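Long-range contacts in cellulose-binding protein (Saccharophagus degradans, PDB 2YHG), which may hydrolyse glycosyl bonds and bind polysaccharide, this chain being its C-terminal portion with a nucleoside hydrolase-like domain: residues G120-G125 against T156-V161; I311-Q316 against G422-Y427. One frame throughout, in Å; residues are numbered along the deposited sequence.

Contact 1: residues G120-G125 against T156-V161; sequences GDVGSG and TIAQAV. With EDO (1,2-ethanediol), chain J.
The flat carboxamide of Gln-159 meets the backbone of Gly-123 with both hydrogen bonds close to the amide plane, Gly-123 O being 14° out of it. The site belongs to the nucleoside hydrolase-like domain, where helix 155-167 forms part of the beta-alpha-beta crossover between parallel strands 146-150 and 180-185, and the loop ahead of helix 129-139 passes over it. Gly-123 N donates to a lone pair of Gln-159 OE1 (2.8 Å), lying in the plane of that carbonyl. In return Gln-159 NE2 donates to Gly-123 O (3.1 Å), a donor tilted 21° from the plane of the glycine carbonyl. A side-chain amide thus pairs with both the N-H and the C=O of a single loop residue, much as a neighbouring strand would. The bend at chi2 (66°) turns the amide toward the backbone of Gly-123. NE2 also donates to Asp-127 OD1, which fixes the rotation of the amide further. Val-122 lies alongside: its CG1 touches Gln-159 OE1 at 3.4 Å, while CG2 reaches Ala-158 CB at 4.2 Å. At the near end of 120-125, Asp-121 OD2 accepts a bond from Gly-116 N, and this same oxygen accepts a 2.6 Å hydrogen bond from O1 of a 1,2-ethanediol molecule, probably from the crystallisation liquor.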
loop_
_atom_site.group_PDB
_atom_site.type_symbol
_atom_site.label_atom_id
_atom_site.label_comp_id
_atom_site.label_asym_id
_atom_site.label_seq_id
_atom_site.Cartn_x
_atom_site.Cartn_y
_atom_site.Cartn_z
ATOM N N GLY A 120 17.376 -20.603 -1.799
ATOM C CA GLY A 120 18.042 -21.475 -2.756
ATOM C C GLY A 120 18.297 -20.826 -4.096
ATOM O O GLY A 120 19.059 -21.379 -4.886
ATOM N N ASP A 121 17.734 -19.653 -4.360
ATOM C CA ASP A 121 18.070 -18.877 -5.524
ATOM C C ASP A 121 18.640 -17.523 -5.181
ATOM O O ASP A 121 18.460 -16.556 -5.945
ATOM C CB ASP A 121 16.907 -18.801 -6.506
ATOM C CG ASP A 121 17.352 -18.459 -7.888
ATOM O OD1 ASP A 121 18.464 -18.865 -8.287
ATOM O OD2 ASP A 121 16.558 -17.821 -8.607
ATOM N N VAL A 122 19.352 -17.454 -4.065
ATOM C CA VAL A 122 20.051 -16.251 -3.639
ATOM C C VAL A 122 21.535 -16.591 -3.517
ATOM O O VAL A 122 21.893 -17.653 -2.957
ATOM C CB VAL A 122 19.484 -15.698 -2.318
ATOM C CG1 VAL A 122 20.334 -14.601 -1.770
ATOM C CG2 VAL A 122 18.059 -15.247 -2.543
ATOM N N GLY A 123 22.392 -15.670 -3.968
ATOM C CA GLY A 123 23.811 -15.811 -3.789
ATOM C C GLY A 123 24.601 -15.558 -5.047
ATOM O O GLY A 123 24.165 -14.832 -5.972
ATOM N N SER A 124 25.809 -16.118 -5.070
ATOM C CA SER A 124 26.776 -15.839 -6.091
ATOM C C SER A 124 26.220 -16.217 -7.456
ATOM O O SER A 124 25.759 -17.332 -7.665
ATOM C CB SER A 124 28.052 -16.605 -5.773
ATOM O OG SER A 124 29.072 -16.257 -6.665
ATOM N N GLY A 125 26.336 -15.289 -8.408
ATOM C CA GLY A 125 25.901 -15.543 -9.763
ATOM C C GLY A 125 24.410 -15.524 -9.998
ATOM O O GLY A 125 23.961 -15.833 -11.108
ATOM N N THR A 156 13.728 -11.933 -4.388
ATOM C CA THR A 156 14.346 -10.931 -5.265
ATOM C C THR A 156 14.866 -9.766 -4.449
ATOM O O THR A 156 15.915 -9.178 -4.748
ATOM C CB THR A 156 13.384 -10.473 -6.364
ATOM O OG1 THR A 156 12.853 -11.605 -7.077
ATOM C CG2 THR A 156 14.079 -9.585 -7.354
ATOM N N ILE A 157 14.155 -9.418 -3.385
ATOM C CA ILE A 157 14.605 -8.417 -2.425
ATOM C C ILE A 157 15.844 -8.968 -1.693
ATOM O O ILE A 157 16.842 -8.242 -1.502
ATOM C CB ILE A 157 13.505 -8.041 -1.434
ATOM C CG1 ILE A 157 12.210 -7.637 -2.137
ATOM C CG2 ILE A 157 14.005 -6.902 -0.536
ATOM C CD1 ILE A 157 10.999 -7.500 -1.224
ATOM N N ALA A 158 15.786 -10.228 -1.271
ATOM C CA ALA A 158 16.931 -10.831 -0.569
ATOM C C ALA A 158 18.173 -10.855 -1.481
ATOM O O ALA A 158 19.265 -10.596 -0.982
ATOM C CB ALA A 158 16.591 -12.208 -0.069
ATOM N N GLN A 159 18.016 -11.137 -2.765
ATOM C CA GLN A 159 19.188 -11.150 -3.648
ATOM C C GLN A 159 19.798 -9.734 -3.721
ATOM O O GLN A 159 21.023 -9.579 -3.707
ATOM C CB GLN A 159 18.830 -11.635 -5.041
ATOM C CG GLN A 159 19.984 -11.581 -6.025
ATOM C CD GLN A 159 21.106 -12.543 -5.683
ATOM O OE1 GLN A 159 20.920 -13.479 -4.921
ATOM N NE2 GLN A 159 22.316 -12.315 -6.243
ATOM N N ALA A 160 18.956 -8.711 -3.806
ATOM C CA ALA A 160 19.434 -7.319 -3.836
ATOM C C ALA A 160 20.247 -7.024 -2.572
ATOM O O ALA A 160 21.363 -6.501 -2.633
ATOM C CB ALA A 160 18.253 -6.382 -3.939
ATOM N N VAL A 161 19.664 -7.301 -1.413
ATOM C CA VAL A 161 20.345 -7.017 -0.143
ATOM C C VAL A 161 21.616 -7.866 -0.001
ATOM O O VAL A 161 22.654 -7.359 0.427
ATOM C CB VAL A 161 19.363 -7.231 1.048
ATOM C CG1 VAL A 161 20.115 -7.172 2.373
ATOM C CG2 VAL A 161 18.228 -6.249 1.002
HETATM C C1 EDO J . 18.174 -15.947 -10.921
HETATM O O1 EDO J . 17.123 -16.894 -10.990
HETATM C C2 EDO J . 17.975 -14.880 -11.959
HETATM O O2 EDO J . 17.931 -15.487 -13.249
#

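Contact 2: residues I311-Q316 against G422-Y427; sequences IHNDFQ and GSPNLY. With BTB (2-[bis-(2-hydroxy-ethyl)-amino]-2-hydroxymethyl-propane-1,3-diol), chain M.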
loop_
_atom_site.group_PDB
_atom_site.type_symbol
_atom_site.label_atom_id
_atom_site.label_comp_id
_atom_site.label_asym_id
_atom_site.label_seq_id
_atom_site.Cartn_x
_atom_site.Cartn_y
_atom_site.Cartn_z
ATOM N N ILE A 311 -12.644 1.554 -0.251
ATOM C CA ILE A 311 -11.819 0.747 -1.143
ATOM C C ILE A 311 -12.626 0.292 -2.360
ATOM O O ILE A 311 -12.179 0.422 -3.506
ATOM C CB ILE A 311 -11.232 -0.479 -0.412
ATOM C CG1 ILE A 311 -10.217 -0.041 0.652
ATOM C CG2 ILE A 311 -10.647 -1.477 -1.394
ATOM C CD1 ILE A 311 -9.785 -1.151 1.606
ATOM N N HIS A 312 -13.823 -0.234 -2.118
ATOM C CA HIS A 312 -14.589 -0.772 -3.222
ATOM C C HIS A 312 -15.104 0.314 -4.153
ATOM O O HIS A 312 -15.104 0.161 -5.385
ATOM C CB HIS A 312 -15.764 -1.611 -2.734
ATOM C CG HIS A 312 -15.350 -2.766 -1.888
ATOM N ND1 HIS A 312 -14.149 -3.427 -2.041
ATOM C CD2 HIS A 312 -15.975 -3.348 -0.839
ATOM C CE1 HIS A 312 -14.061 -4.344 -1.090
ATOM N NE2 HIS A 312 -15.167 -4.350 -0.372
ATOM N N ASN A 313 -15.519 1.427 -3.575
ATOM C CA ASN A 313 -16.018 2.522 -4.387
ATOM C C ASN A 313 -14.889 3.117 -5.225
ATOM O O ASN A 313 -15.078 3.479 -6.395
ATOM C CB ASN A 313 -16.679 3.593 -3.524
ATOM C CG ASN A 313 -17.983 3.138 -2.939
ATOM O OD1 ASN A 313 -18.400 1.971 -3.054
ATOM N ND2 ASN A 313 -18.645 4.080 -2.268
ATOM N N ASP A 314 -13.692 3.207 -4.637
ATOM C CA ASP A 314 -12.522 3.685 -5.332
ATOM C C ASP A 314 -12.268 2.870 -6.606
ATOM O O ASP A 314 -12.087 3.428 -7.692
ATOM C CB ASP A 314 -11.337 3.626 -4.381
ATOM C CG ASP A 314 -10.059 4.111 -4.980
ATOM O OD1 ASP A 314 -10.018 5.179 -5.635
ATOM O OD2 ASP A 314 -9.042 3.438 -4.782
ATOM N N PHE A 315 -12.205 1.557 -6.488
ATOM C CA PHE A 315 -11.877 0.719 -7.635
ATOM C C PHE A 315 -13.002 0.802 -8.675
ATOM O O PHE A 315 -12.746 0.840 -9.859
ATOM C CB PHE A 315 -11.631 -0.695 -7.137
ATOM C CG PHE A 315 -11.074 -1.686 -8.158
ATOM C CD1 PHE A 315 -10.378 -1.323 -9.265
ATOM C CD2 PHE A 315 -11.182 -3.036 -7.892
ATOM C CE1 PHE A 315 -9.825 -2.277 -10.106
ATOM C CE2 PHE A 315 -10.606 -3.997 -8.710
ATOM C CZ PHE A 315 -9.930 -3.616 -9.824
ATOM N N GLN A 316 -14.242 0.810 -8.219
ATOM C CA GLN A 316 -15.396 0.973 -9.127
ATOM C C GLN A 316 -15.240 2.228 -9.974
ATOM O O GLN A 316 -15.401 2.186 -11.207
ATOM C CB GLN A 316 -16.683 0.966 -8.336
ATOM C CG GLN A 316 -17.905 1.234 -9.182
ATOM C CD GLN A 316 -19.196 1.377 -8.417
ATOM O OE1 GLN A 316 -19.321 0.981 -7.263
ATOM N NE2 GLN A 316 -20.196 1.951 -9.082
ATOM N N GLY A 422 -21.242 11.647 -5.245
ATOM C CA GLY A 422 -21.173 11.143 -6.583
ATOM C C GLY A 422 -21.417 9.639 -6.646
ATOM O O GLY A 422 -21.749 9.026 -5.686
ATOM N N SER A 423 -21.307 9.114 -7.860
ATOM C CA SER A 423 -21.700 7.698 -8.158
ATOM C C SER A 423 -20.461 6.932 -8.644
ATOM O O SER A 423 -19.993 7.219 -9.710
ATOM C CB SER A 423 -22.723 7.624 -9.292
ATOM O OG SER A 423 -23.102 6.271 -9.505
ATOM N N PRO A 424 -19.909 5.996 -7.860
ATOM C CA PRO A 424 -20.244 5.752 -6.455
ATOM C C PRO A 424 -19.599 6.826 -5.552
ATOM O O PRO A 424 -18.763 7.538 -5.989
ATOM C CB PRO A 424 -19.538 4.390 -6.194
ATOM C CG PRO A 424 -18.289 4.517 -6.992
ATOM C CD PRO A 424 -18.698 5.257 -8.266
ATOM N N ASN A 425 -20.016 6.881 -4.294
ATOM C CA ASN A 425 -19.457 7.910 -3.398
ATOM C C ASN A 425 -17.955 7.674 -3.239
ATOM O O ASN A 425 -17.521 6.552 -2.938
ATOM C CB ASN A 425 -20.027 7.820 -1.972
ATOM C CG ASN A 425 -21.535 8.097 -1.819
ATOM O OD1 ASN A 425 -22.030 7.896 -0.748
ATOM N ND2 ASN A 425 -22.233 8.565 -2.878
ATOM N N LEU A 426 -17.170 8.719 -3.374
ATOM C CA LEU A 426 -15.739 8.612 -3.210
ATOM C C LEU A 426 -15.276 9.347 -1.957
ATOM O O LEU A 426 -15.835 10.355 -1.528
ATOM C CB LEU A 426 -15.000 9.115 -4.442
ATOM C CG LEU A 426 -15.112 8.218 -5.662
ATOM C CD1 LEU A 426 -14.457 8.874 -6.842
ATOM C CD2 LEU A 426 -14.477 6.842 -5.372
ATOM N N TYR A 427 -14.199 8.815 -1.383
ATOM C CA TYR A 427 -13.693 9.236 -0.083
ATOM C C TYR A 427 -12.326 9.870 -0.210
ATOM O O TYR A 427 -11.543 9.550 -1.104
ATOM C CB TYR A 427 -13.625 8.044 0.871
ATOM C CG TYR A 427 -14.981 7.462 1.233
ATOM C CD1 TYR A 427 -15.717 6.672 0.332
ATOM C CD2 TYR A 427 -15.540 7.693 2.466
ATOM C CE1 TYR A 427 -16.946 6.151 0.686
ATOM C CE2 TYR A 427 -16.762 7.193 2.818
ATOM C CZ TYR A 427 -17.433 6.362 1.959
ATOM O OH TYR A 427 -18.685 5.899 2.317
HETATM C C1 BTB M . -7.607 10.646 -1.281
HETATM O O1 BTB M . -8.921 10.250 -1.666
HETATM C C2 BTB M . -6.830 9.871 -2.320
HETATM C C3 BTB M . -7.337 10.318 -3.684
HETATM O O3 BTB M . -7.150 11.707 -3.873
HETATM C C4 BTB M . -5.357 10.149 -2.182
HETATM O O4 BTB M . -4.974 9.687 -0.891
HETATM N N BTB M . -7.167 8.420 -2.194
HETATM C C5 BTB M . -8.624 8.163 -2.414
HETATM C C6 BTB M . -9.212 7.215 -1.354
HETATM O O6 BTB M . -10.612 6.987 -1.575
HETATM C C7 BTB M . -6.280 7.578 -3.038
HETATM C C8 BTB M . -6.724 6.114 -3.106
HETATM O O8 BTB M . -7.583 5.894 -4.212
#
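Asn-313 makes the polar link between helix 308-323 and the loop joining two antiparallel strands of the C-terminal beta domain. With CG beside its own backbone N (chi1 -71°), it points ND2 at a lone pair of Asn-425 O, giving a 2.8 Å hydrogen bond in the carbonyl plane. The same ND2 lies in the plane of the Tyr-427 ring, at its edge, 4.0 Å from CE1. The backbone O of Asn-313 meets Pro-424 CG at 3.4 Å. One residue on, Leu-426 CD2 packs on Asp-314 CA at 3.7 Å. Asp-314 OD1 is taken by His-333 NE2 and a salt bridge to Arg-318, and OD2 accepts a weak bond from O8 of a bis-tris buffer molecule, whose O6 donates to Tyr-427 O. Gln-316 then extends its chain along Pro-424, which follows a cis peptide bond: Gln-316 CD lies 3.6 Å from Pro-424 CG, and Gln-316 NE2 3.7 Å from Pro-424 CD. The calcium ligands Asn-331 and Asp-420 bond to Pro-424 O and Leu-426 N, consistent with a loop whose form is partly set by that site. The chemistry implies fastening to the helix by one directional bond, with carbon contacts of Pro-424 and Leu-426 against amide and backbone atoms.

In the fold
The two contacts illustrate one principle, a loop held against a helix by a side-chain amide, at opposite sides of the chain's centre. Their own centres are 40 Å apart and their nearest atoms about 22 Å, so they do not touch. Contact 1 is internal to the nucleoside hydrolase-like domain and lies away from the known metal sites. Contact 2 instead joins a helix to the C-terminal beta domain near two metals: the side chain of Gln-316 comes within about 4 Å of the zinc ion bound by His-227 and Asp-320, and that of Leu-426 within about 5 Å of the calcium ion bound by Asn-331 and Asp-420, among others. Along the chain they follow in series.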